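Putative retaining b-glycosidase (Saccharophagus degradans, PDB 5A95) hydrolyses beta-glucans as a family 5 glycoside hydrolase, probably a retaining enzyme acting on mixed-linkage beta-1,3-1,4-glucans. Local coordinates at residues G77-R82 / V331-W336; G70-D75 / R103-P108; N83-S88 / D124-W129. The protein carries 1 engineered substitution. One frame throughout, in Å; residues are numbered along the deposited sequence.

How the interactions relate
From the N terminus, strand 65-72 leads through 70-75 into helix 76-81 and then into helix 87-96. Interaction 2 closes the first loop, bringing 70-75 beside 103-108 after 27 intervening residues and pairing two neighbouring parallel strands of the barrel. Interaction 3 starts inside that loop, at 83-88, and ends beyond it, at 124-129, so the two cross; it ties the loop entering helix 87-96 to helix 116-133. Interaction 1 closes the longest loop, 248 residues between 77-82 and 331-336. It encloses interaction 3 completely and crosses interaction 2. Asn72 and Phe332 join interactions 1 and 2 through their backbones, and both contacts touch the same glucose, whereas Ile73 and Leu104 pack towards interaction 3.

Interaction 1: G77-R82 / V331-W336. Unlike the reference sequence in segment 77-82: Arg82 (reference Gln). With BGC (beta-D-glucopyranose), chain D; BGC (beta-D-glucopyranose), chain B.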
loop_
_atom_site.group_PDB
_atom_site.type_symbol
_atom_site.label_atom_id
_atom_site.label_comp_id
_atom_site.label_asym_id
_atom_site.label_seq_id
_atom_site.Cartn_x
_atom_site.Cartn_y
_atom_site.Cartn_z
ATOM N N GLY A 77 -21.482 11.807 -7.121
ATOM C CA GLY A 77 -21.438 11.138 -8.409
ATOM C C GLY A 77 -22.745 10.431 -8.762
ATOM O O GLY A 77 -23.167 10.410 -9.910
ATOM N N LYS A 78 -23.375 9.796 -7.775
ATOM C CA LYS A 78 -24.661 9.151 -7.985
ATOM C C LYS A 78 -25.646 10.205 -8.467
ATOM O O LYS A 78 -26.372 9.995 -9.428
ATOM C CB LYS A 78 -25.134 8.477 -6.685
ATOM C CG LYS A 78 -26.466 7.734 -6.778
ATOM C CD LYS A 78 -27.662 8.652 -6.570
ATOM C CE LYS A 78 -28.938 7.831 -6.476
ATOM N NZ LYS A 78 -30.152 8.670 -6.453
ATOM N N LEU A 79 -25.698 11.335 -7.770
ATOM C CA LEU A 79 -26.621 12.408 -8.118
ATOM C C LEU A 79 -26.325 13.019 -9.491
ATOM O O LEU A 79 -27.255 13.232 -10.301
ATOM C CB LEU A 79 -26.637 13.452 -7.015
ATOM C CG LEU A 79 -27.289 12.963 -5.708
ATOM C CD1 LEU A 79 -26.986 13.943 -4.588
ATOM C CD2 LEU A 79 -28.790 12.767 -5.889
ATOM N N LEU A 80 -25.046 13.250 -9.789
ATOM C CA LEU A 80 -24.668 13.811 -11.100
ATOM C C LEU A 80 -25.142 12.929 -12.248
ATOM O O LEU A 80 -25.502 13.418 -13.325
ATOM C CB LEU A 80 -23.142 13.980 -11.196
ATOM C CG LEU A 80 -22.539 15.167 -10.468
ATOM C CD1 LEU A 80 -21.037 14.994 -10.218
ATOM C CD2 LEU A 80 -22.812 16.454 -11.231
ATOM N N SER A 81 -25.095 11.626 -12.034
ATOM C CA SER A 81 -25.354 10.673 -13.098
ATOM C C SER A 81 -26.764 10.862 -13.677
ATOM O O SER A 81 -26.988 10.545 -14.837
ATOM C CB SER A 81 -25.095 9.237 -12.629
ATOM O OG SER A 81 -26.127 8.741 -11.821
ATOM N N ARG A 82 -27.684 11.414 -12.888
ATOM C CA ARG A 82 -29.053 11.679 -13.323
ATOM C C ARG A 82 -29.418 13.163 -13.243
ATOM O O ARG A 82 -30.578 13.533 -13.219
ATOM C CB ARG A 82 -30.030 10.816 -12.503
ATOM C CG ARG A 82 -29.856 9.301 -12.735
ATOM C CD ARG A 82 -30.032 8.880 -14.192
ATOM N NE ARG A 82 -31.358 9.243 -14.740
ATOM C CZ ARG A 82 -32.385 8.408 -14.922
ATOM N NH1 ARG A 82 -32.285 7.109 -14.620
ATOM N NH2 ARG A 82 -33.536 8.876 -15.423
ATOM N N VAL A 331 -31.885 8.273 4.367
ATOM C CA VAL A 331 -31.152 9.183 3.470
ATOM C C VAL A 331 -32.177 9.937 2.611
ATOM O O VAL A 331 -33.213 9.368 2.246
ATOM C CB VAL A 331 -30.155 8.397 2.579
ATOM C CG1 VAL A 331 -30.851 7.299 1.805
ATOM C CG2 VAL A 331 -29.379 9.316 1.645
ATOM N N PHE A 332 -31.897 11.197 2.299
ATOM C CA PHE A 332 -32.783 12.021 1.494
ATOM C C PHE A 332 -32.470 11.760 0.023
ATOM O O PHE A 332 -31.783 12.518 -0.631
ATOM C CB PHE A 332 -32.624 13.487 1.873
ATOM C CG PHE A 332 -33.729 14.354 1.358
ATOM C CD1 PHE A 332 -34.900 14.488 2.093
ATOM C CD2 PHE A 332 -33.603 15.069 0.175
ATOM C CE1 PHE A 332 -35.918 15.312 1.650
ATOM C CE2 PHE A 332 -34.629 15.901 -0.265
ATOM C CZ PHE A 332 -35.787 15.998 0.467
ATOM N N ASP A 333 -33.015 10.644 -0.450
ATOM C CA ASP A 333 -32.826 10.117 -1.786
ATOM C C ASP A 333 -33.980 9.175 -2.041
ATOM O O ASP A 333 -34.413 8.497 -1.110
ATOM C CB ASP A 333 -31.506 9.319 -1.846
ATOM C CG ASP A 333 -31.102 8.996 -3.255
ATOM O OD1 ASP A 333 -30.610 9.915 -3.942
ATOM O OD2 ASP A 333 -31.312 7.839 -3.711
ATOM N N PRO A 334 -34.490 9.101 -3.294
ATOM C CA PRO A 334 -35.575 8.150 -3.585
ATOM C C PRO A 334 -35.111 6.736 -3.946
ATOM O O PRO A 334 -35.938 5.842 -4.078
ATOM C CB PRO A 334 -36.294 8.797 -4.781
ATOM C CG PRO A 334 -35.213 9.511 -5.502
ATOM C CD PRO A 334 -34.245 9.989 -4.447
ATOM N N ASP A 335 -33.813 6.536 -4.139
ATOM C CA ASP A 335 -33.264 5.257 -4.583
ATOM C C ASP A 335 -32.547 4.495 -3.488
ATOM O O ASP A 335 -32.789 3.303 -3.288
ATOM C CB ASP A 335 -32.307 5.450 -5.773
ATOM C CG ASP A 335 -32.944 6.183 -6.905
ATOM O OD1 ASP A 335 -34.019 5.747 -7.319
ATOM O OD2 ASP A 335 -32.392 7.188 -7.380
ATOM N N TRP A 336 -31.658 5.171 -2.767
ATOM C CA TRP A 336 -30.914 4.578 -1.682
ATOM C C TRP A 336 -31.797 4.507 -0.441
ATOM O O TRP A 336 -32.502 5.457 -0.132
ATOM C CB TRP A 336 -29.686 5.440 -1.398
ATOM C CG TRP A 336 -28.612 5.325 -2.403
ATOM C CD1 TRP A 336 -28.665 4.678 -3.616
ATOM C CD2 TRP A 336 -27.294 5.838 -2.273
ATOM N NE1 TRP A 336 -27.431 4.764 -4.243
ATOM C CE2 TRP A 336 -26.581 5.487 -3.447
ATOM C CE3 TRP A 336 -26.643 6.584 -1.279
ATOM C CZ2 TRP A 336 -25.247 5.835 -3.641
ATOM C CZ3 TRP A 336 -25.293 6.916 -1.472
ATOM C CH2 TRP A 336 -24.620 6.545 -2.639
HETATM C C2 BGC D . -28.289 1.953 0.534
HETATM C C3 BGC D . -27.961 1.360 -0.824
HETATM C C4 BGC D . -26.794 2.077 -1.464
HETATM C C5 BGC D . -25.605 2.143 -0.506
HETATM C C6 BGC D . -24.492 3.039 -0.985
HETATM C C1 BGC D . -27.020 1.893 1.366
HETATM O O2 BGC D . -29.336 1.169 1.102
HETATM O O3 BGC D . -29.109 1.505 -1.671
HETATM O O4 BGC D . -26.397 1.362 -2.631
HETATM O O5 BGC D . -26.023 2.677 0.738
HETATM O O6 BGC D . -23.447 3.061 -0.018
HETATM C C2 BGC B . -31.102 0.550 -2.608
HETATM C C3 BGC B . -31.809 -0.725 -3.018
HETATM C C4 BGC B . -30.888 -1.583 -3.853
HETATM C C5 BGC B . -29.610 -1.852 -3.084
HETATM C C6 BGC B . -28.614 -2.673 -3.896
HETATM C C1 BGC B . -29.784 0.263 -1.941
HETATM O O2 BGC B . -31.950 1.285 -1.714
HETATM O O3 BGC B . -32.948 -0.390 -3.805
HETATM O O4 BGC B . -31.572 -2.793 -4.186
HETATM O O5 BGC B . -28.985 -0.603 -2.771
HETATM O O6 BGC B . -28.221 -1.930 -5.066
#
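Lys78, on helix 76-81, drives its ammonium between two carboxylates of the loop that follows strand 326-329, forming a salt-bridge network. NZ lies 2.8 Å from Asp333 OD1, on the syn lone pair, and equally 2.8 Å from Asp335 OD2, on the anti lone pair; its third bond, to Asp333 OD2, is weak. The lysine chain bends at chi2 (-85°) and is extended beyond, which carries NZ past the indole to the acids.

Hydrogen bonds within the loop set the acceptors. Asp333 OD2 takes Trp336 N at 2.9 Å through its anti lone pair and Asp335 N, also at 2.9 Å, from above the carboxylate plane: Asp335 N closes an Asx turn and Trp336 N, one residue on, makes it the wider Asx motif. A second glucose, chain B, donates O2 to Asp335 O at 2.7 Å.

Packing centres on Trp336. Lys78 CE lies over one face of the indole, toward the rim, and Lys78 CG touches the rim at CZ2 (3.9 Å); the glucose of chain D lies over the opposite face, its C4 3.8 Å from Trp336 CG. Trp32 of the second subunit meets the same tryptophan edge-to-face.

Two carboxylates around one buried ammonium more than offset its charge and would probably favour its protonated form. Through the same lysine, the helix both holds the loop by charge and backs the sugar platform, an aromatic surface of the kind common in glycoside hydrolases.

Interaction 2: G70-D75 / R103-P108. With BGC (beta-D-glucopyranose), chain D.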
loop_
_atom_site.group_PDB
_atom_site.type_symbol
_atom_site.label_atom_id
_atom_site.label_comp_id
_atom_site.label_asym_id
_atom_site.label_seq_id
_atom_site.Cartn_x
_atom_site.Cartn_y
_atom_site.Cartn_z
ATOM N N GLY A 70 -30.260 17.444 10.459
ATOM C CA GLY A 70 -30.438 17.415 9.013
ATOM C C GLY A 70 -30.478 16.035 8.427
ATOM O O GLY A 70 -30.975 15.093 9.051
ATOM N N VAL A 71 -29.951 15.927 7.210
ATOM C CA VAL A 71 -30.071 14.718 6.423
ATOM C C VAL A 71 -28.775 14.425 5.676
ATOM O O VAL A 71 -27.983 15.327 5.393
ATOM C CB VAL A 71 -31.213 14.791 5.387
ATOM C CG1 VAL A 71 -32.526 15.144 6.055
ATOM C CG2 VAL A 71 -30.922 15.805 4.293
ATOM N N ASN A 72 -28.592 13.141 5.359
ATOM C CA ASN A 72 -27.737 12.698 4.270
ATOM C C ASN A 72 -28.427 12.913 2.947
ATOM O O ASN A 72 -29.646 12.719 2.843
ATOM C CB ASN A 72 -27.486 11.195 4.405
ATOM C CG ASN A 72 -26.526 10.860 5.512
ATOM O OD1 ASN A 72 -25.326 10.827 5.275
ATOM N ND2 ASN A 72 -27.033 10.652 6.723
ATOM N N ILE A 73 -27.637 13.222 1.927
ATOM C CA ILE A 73 -28.030 13.031 0.546
ATOM C C ILE A 73 -27.102 11.964 -0.010
ATOM O O ILE A 73 -26.179 11.502 0.685
ATOM C CB ILE A 73 -27.979 14.331 -0.267
ATOM C CG1 ILE A 73 -26.576 14.945 -0.250
ATOM C CG2 ILE A 73 -29.038 15.313 0.240
ATOM C CD1 ILE A 73 -26.422 16.155 -1.155
ATOM N N ALA A 74 -27.373 11.508 -1.225
ATOM C CA ALA A 74 -26.529 10.493 -1.841
ATOM C C ALA A 74 -25.157 11.054 -2.246
ATOM O O ALA A 74 -24.925 12.262 -2.259
ATOM C CB ALA A 74 -27.227 9.851 -3.053
ATOM N N ASP A 75 -24.251 10.143 -2.611
ATOM C CA ASP A 75 -22.960 10.530 -3.162
ATOM C C ASP A 75 -23.135 11.466 -4.370
ATOM O O ASP A 75 -24.031 11.289 -5.193
ATOM C CB ASP A 75 -22.189 9.269 -3.586
ATOM C CG ASP A 75 -20.885 9.573 -4.255
ATOM O OD1 ASP A 75 -20.884 9.698 -5.499
ATOM O OD2 ASP A 75 -19.841 9.620 -3.559
ATOM N N ARG A 103 -25.195 16.036 5.279
ATOM C CA ARG A 103 -24.043 15.125 5.271
ATOM C C ARG A 103 -23.844 14.591 3.856
ATOM O O ARG A 103 -24.798 14.099 3.230
ATOM C CB ARG A 103 -24.252 13.981 6.240
ATOM C CG ARG A 103 -23.135 12.944 6.297
ATOM C CD ARG A 103 -23.381 12.024 7.465
ATOM N NE ARG A 103 -22.409 10.971 7.729
ATOM C CZ ARG A 103 -22.539 9.677 7.439
ATOM N NH1 ARG A 103 -23.489 9.246 6.617
ATOM N NH2 ARG A 103 -21.694 8.792 7.970
ATOM N N LEU A 104 -22.613 14.695 3.365
ATOM C CA LEU A 104 -22.224 14.237 2.032
ATOM C C LEU A 104 -21.431 12.937 2.185
ATOM O O LEU A 104 -20.315 12.983 2.685
ATOM C CB LEU A 104 -21.345 15.287 1.337
ATOM C CG LEU A 104 -21.909 16.690 1.113
ATOM C CD1 LEU A 104 -20.914 17.533 0.305
ATOM C CD2 LEU A 104 -23.244 16.621 0.402
ATOM N N PRO A 105 -22.000 11.792 1.766
ATOM C CA PRO A 105 -21.311 10.512 1.926
ATOM C C PRO A 105 -20.441 10.249 0.710
ATOM O O PRO A 105 -20.900 9.667 -0.288
ATOM C CB PRO A 105 -22.463 9.512 2.039
ATOM C CG PRO A 105 -23.541 10.094 1.197
ATOM C CD PRO A 105 -23.406 11.599 1.320
ATOM N N ILE A 106 -19.176 10.652 0.800
ATOM C CA ILE A 106 -18.244 10.579 -0.309
ATOM C C ILE A 106 -17.704 9.176 -0.413
ATOM O O ILE A 106 -16.936 8.731 0.432
ATOM C CB ILE A 106 -17.139 11.625 -0.145
ATOM C CG1 ILE A 106 -17.778 13.020 -0.142
ATOM C CG2 ILE A 106 -16.070 11.486 -1.231
ATOM C CD1 ILE A 106 -16.976 14.112 0.515
ATOM N N HIS A 107 -18.151 8.444 -1.426
ATOM C CA HIS A 107 -17.745 7.064 -1.584
ATOM C C HIS A 107 -16.380 6.992 -2.264
ATOM O O HIS A 107 -16.180 7.611 -3.302
ATOM C CB HIS A 107 -18.757 6.287 -2.411
ATOM C CG HIS A 107 -20.018 5.982 -1.674
ATOM N ND1 HIS A 107 -20.771 6.938 -1.033
ATOM C CD2 HIS A 107 -20.661 4.808 -1.476
ATOM C CE1 HIS A 107 -21.838 6.364 -0.497
ATOM N NE2 HIS A 107 -21.790 5.068 -0.750
ATOM N N PRO A 108 -15.451 6.179 -1.740
ATOM C CA PRO A 108 -14.131 6.138 -2.380
ATOM C C PRO A 108 -14.165 5.774 -3.866
ATOM O O PRO A 108 -13.368 6.285 -4.651
ATOM C CB PRO A 108 -13.382 5.072 -1.547
ATOM C CG PRO A 108 -13.955 5.244 -0.163
ATOM C CD PRO A 108 -15.440 5.509 -0.430
HETATM C C2 BGC D . -28.289 1.953 0.534
HETATM C C3 BGC D . -27.961 1.360 -0.824
HETATM C C4 BGC D . -26.794 2.077 -1.464
HETATM C C5 BGC D . -25.605 2.143 -0.506
HETATM C C6 BGC D . -24.492 3.039 -0.985
HETATM C C1 BGC D . -27.020 1.893 1.366
HETATM O O2 BGC D . -29.336 1.169 1.102
HETATM O O3 BGC D . -29.109 1.505 -1.671
HETATM O O4 BGC D . -26.397 1.362 -2.631
HETATM O O5 BGC D . -26.023 2.677 0.738
HETATM O O6 BGC D . -23.447 3.061 -0.018
#
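The amide of Asn72 lies alongside the extended side chain of Arg103, its OD1 resting 3.2 Å from Arg103 CD. OD1 then accepts Arg103 NH1 at 2.8 Å, in an almost straight bond (170°) within the guanidinium plane; amide and guanidinium stand perpendicular. Glu185 holds Arg103 NE in a salt bridge and Asn188 accepts from NH2, which together fix the rotation of the guanidinium. The backbones pair as parallel strands, with Arg103 N bonded to Val71 O and Ile73 N to Arg103 O. The Ile73 and Leu104 side chains run in the same direction, Ile73 CD1 3.6 Å from Leu104 CD2.

Farther along, Asp75 OD2 takes His107 N at 3.0 Å while Ser110 and Tyr119 hold the same carboxylate. His107 ND1 donates to Pro105 O at 2.8 Å, in the plane of the ring; with ND1 so held, NE2 faces O6 of the chain D glucose and shares a hydrogen bond with it (2.7 Å). Asp75 thus holds the backbone of a sugar-binding residue.

Strands 65-72 and 101-106 are adjacent in the (beta/alpha)8 barrel, flanked by strands 326-329 and 136-144, with helix 87-96 packed on Val71 and Ile73 and helix 116-133 on Leu104 and Ile106.

Interaction 3: N83-S88 / D124-W129; sequences NQWQKS and DEAVRW
In the outer helical layer of the (beta/alpha)8 barrel, Trp85 and Lys87, at the approach to helix 87-96, pack against Glu125, Ala126 and Trp129 of helix 116-133. Trp85, with CG anti to the backbone N (chi1 -179°), swings its indole towards that helix, where NE1 donates to Glu125 OE1 at 2.8 Å. The oxygen lies close to the indole plane but the bond is bent, 140° at the hydrogen. The same OE1 also bonds to His122, so the carboxylate ties the indole to a residue one turn earlier. The six-membered ring of Trp85 touches Ala126, with CZ2 3.9 Å from CB.

Trp129 fills the space between the two segments. Its six-membered ring meets the five-membered ring of Trp85 obliquely, planes at 47°, and its CH2 comes over a face of Trp85, 3.6 Å from NE1. The backbone from Gln86 to Lys87 crosses one face of Trp129; Glu125 O and Ala126 N of its own helix lie over the other, so the indole is sandwiched between two backbones, which fixes its rotation. Replacing Trp129 by an alanine takes away this slab and would probably open a gap beside Trp85, leaving the Gln86-Lys87 backbone and the lysine methylenes without support. Phe90 meets Trp129 edge-to-face, extending the aromatic cluster into helix 87-96. The Lys87 chain runs on extended to a salt bridge with Asp132, and on the way its CB makes a CH-pi contact over the face of Trp129, 3.7 Å from the centroid of the five-membered ring.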
loop_
_atom_site.group_PDB
_atom_site.type_symbol
_atom_site.label_atom_id
_atom_site.label_comp_id
_atom_site.label_asym_id
_atom_site.label_seq_id
_atom_site.Cartn_x
_atom_site.Cartn_y
_atom_site.Cartn_z
ATOM N N ASN A 83 -28.413 14.025 -13.270
ATOM C CA ASN A 83 -28.633 15.479 -13.224
ATOM C C ASN A 83 -29.435 15.933 -12.002
ATOM O O ASN A 83 -30.208 16.890 -12.067
ATOM C CB ASN A 83 -29.267 16.009 -14.527
ATOM C CG ASN A 83 -28.379 15.781 -15.732
ATOM O OD1 ASN A 83 -27.190 16.084 -15.700
ATOM N ND2 ASN A 83 -28.946 15.230 -16.785
ATOM N N GLN A 84 -29.210 15.255 -10.871
ATOM C CA GLN A 84 -29.868 15.605 -9.629
ATOM C C GLN A 84 -28.917 16.248 -8.617
ATOM O O GLN A 84 -29.318 16.549 -7.496
ATOM C CB GLN A 84 -30.542 14.368 -9.035
ATOM C CG GLN A 84 -31.646 13.798 -9.907
ATOM C CD GLN A 84 -32.897 14.653 -9.991
ATOM O OE1 GLN A 84 -33.201 15.497 -9.136
ATOM N NE2 GLN A 84 -33.652 14.422 -11.038
ATOM N N TRP A 85 -27.657 16.466 -9.000
ATOM C CA TRP A 85 -26.746 17.280 -8.193
ATOM C C TRP A 85 -27.012 18.737 -8.551
ATOM O O TRP A 85 -26.493 19.239 -9.555
ATOM C CB TRP A 85 -25.282 16.899 -8.471
ATOM C CG TRP A 85 -24.293 17.697 -7.650
ATOM C CD1 TRP A 85 -23.459 18.680 -8.096
ATOM C CD2 TRP A 85 -23.991 17.531 -6.265
ATOM N NE1 TRP A 85 -22.686 19.162 -7.075
ATOM C CE2 TRP A 85 -22.981 18.472 -5.936
ATOM C CE3 TRP A 85 -24.484 16.694 -5.259
ATOM C CZ2 TRP A 85 -22.441 18.581 -4.651
ATOM C CZ3 TRP A 85 -23.956 16.808 -3.996
ATOM C CH2 TRP A 85 -22.948 17.760 -3.686
ATOM N N GLN A 86 -27.887 19.369 -7.756
ATOM C CA GLN A 86 -28.536 20.650 -8.065
ATOM C C GLN A 86 -28.659 21.512 -6.834
ATOM O O GLN A 86 -28.877 20.992 -5.732
ATOM C CB GLN A 86 -29.980 20.435 -8.539
ATOM C CG GLN A 86 -30.107 19.631 -9.801
ATOM C CD GLN A 86 -31.539 19.476 -10.262
ATOM O OE1 GLN A 86 -31.905 19.947 -11.328
ATOM N NE2 GLN A 86 -32.353 18.800 -9.455
ATOM N N LYS A 87 -28.590 22.830 -7.017
ATOM C CA LYS A 87 -28.896 23.742 -5.936
ATOM C C LYS A 87 -30.278 23.518 -5.362
ATOM O O LYS A 87 -30.473 23.663 -4.157
ATOM C CB LYS A 87 -28.727 25.188 -6.397
ATOM C CG LYS A 87 -28.917 26.152 -5.245
ATOM C CD LYS A 87 -28.513 27.570 -5.558
ATOM C CE LYS A 87 -28.670 28.418 -4.315
ATOM N NZ LYS A 87 -28.220 29.797 -4.530
ATOM N N SER A 88 -31.246 23.186 -6.220
ATOM C CA SER A 88 -32.644 23.053 -5.798
ATOM C C SER A 88 -32.805 21.994 -4.705
ATOM O O SER A 88 -33.725 22.076 -3.893
ATOM C CB SER A 88 -33.541 22.701 -6.984
ATOM O OG SER A 88 -33.178 21.456 -7.564
ATOM N N ASP A 124 -17.124 22.172 -3.841
ATOM C CA ASP A 124 -17.179 23.637 -3.838
ATOM C C ASP A 124 -18.599 24.147 -4.112
ATOM O O ASP A 124 -19.010 25.132 -3.528
ATOM C CB ASP A 124 -16.287 24.215 -4.924
ATOM C CG ASP A 124 -14.800 24.104 -4.644
ATOM O OD1 ASP A 124 -14.350 23.612 -3.577
ATOM O OD2 ASP A 124 -14.065 24.529 -5.570
ATOM N N GLU A 125 -19.292 23.499 -5.041
ATOM C CA GLU A 125 -20.679 23.869 -5.346
ATOM C C GLU A 125 -21.547 23.728 -4.104
ATOM O O GLU A 125 -22.321 24.621 -3.770
ATOM C CB GLU A 125 -21.246 23.027 -6.489
ATOM C CG GLU A 125 -20.547 23.260 -7.817
ATOM C CD GLU A 125 -20.778 22.177 -8.863
ATOM O OE1 GLU A 125 -21.149 21.028 -8.537
ATOM O OE2 GLU A 125 -20.556 22.476 -10.057
ATOM N N ALA A 126 -21.405 22.583 -3.426
ATOM C CA ALA A 126 -22.147 22.367 -2.189
ATOM C C ALA A 126 -21.835 23.401 -1.112
ATOM O O ALA A 126 -22.728 23.815 -0.375
ATOM C CB ALA A 126 -21.874 20.966 -1.657
ATOM N N VAL A 127 -20.565 23.775 -0.988
ATOM C CA VAL A 127 -20.160 24.786 -0.024
ATOM C C VAL A 127 -20.896 26.090 -0.328
ATOM O O VAL A 127 -21.454 26.727 0.561
ATOM C CB VAL A 127 -18.620 24.996 -0.009
ATOM C CG1 VAL A 127 -18.236 26.185 0.847
ATOM C CG2 VAL A 127 -17.927 23.739 0.511
ATOM N N ARG A 128 -20.892 26.506 -1.594
ATOM C CA ARG A 128 -21.551 27.741 -1.963
ATOM C C ARG A 128 -23.057 27.666 -1.704
ATOM O O ARG A 128 -23.654 28.596 -1.159
ATOM C CB ARG A 128 -21.285 28.064 -3.426
ATOM C CG ARG A 128 -19.863 28.534 -3.669
ATOM C CD ARG A 128 -19.700 29.126 -5.065
ATOM N NE ARG A 128 -19.727 28.062 -6.070
ATOM C CZ ARG A 128 -18.666 27.346 -6.451
ATOM N NH1 ARG A 128 -17.464 27.597 -5.946
ATOM N NH2 ARG A 128 -18.801 26.384 -7.360
ATOM N N TRP A 129 -23.657 26.554 -2.095
ATOM C CA TRP A 129 -25.097 26.376 -1.891
ATOM C C TRP A 129 -25.453 26.418 -0.411
ATOM O O TRP A 129 -26.396 27.100 0.004
ATOM C CB TRP A 129 -25.571 25.055 -2.483
ATOM C CG TRP A 129 -25.396 24.900 -3.942
ATOM C CD1 TRP A 129 -25.274 25.886 -4.883
ATOM C CD2 TRP A 129 -25.351 23.660 -4.653
ATOM N NE1 TRP A 129 -25.116 25.329 -6.115
ATOM C CE2 TRP A 129 -25.170 23.964 -6.011
ATOM C CE3 TRP A 129 -25.438 22.325 -4.268
ATOM C CZ2 TRP A 129 -25.074 22.977 -6.980
ATOM C CZ3 TRP A 129 -25.337 21.343 -5.226
ATOM C CH2 TRP A 129 -25.146 21.672 -6.564
#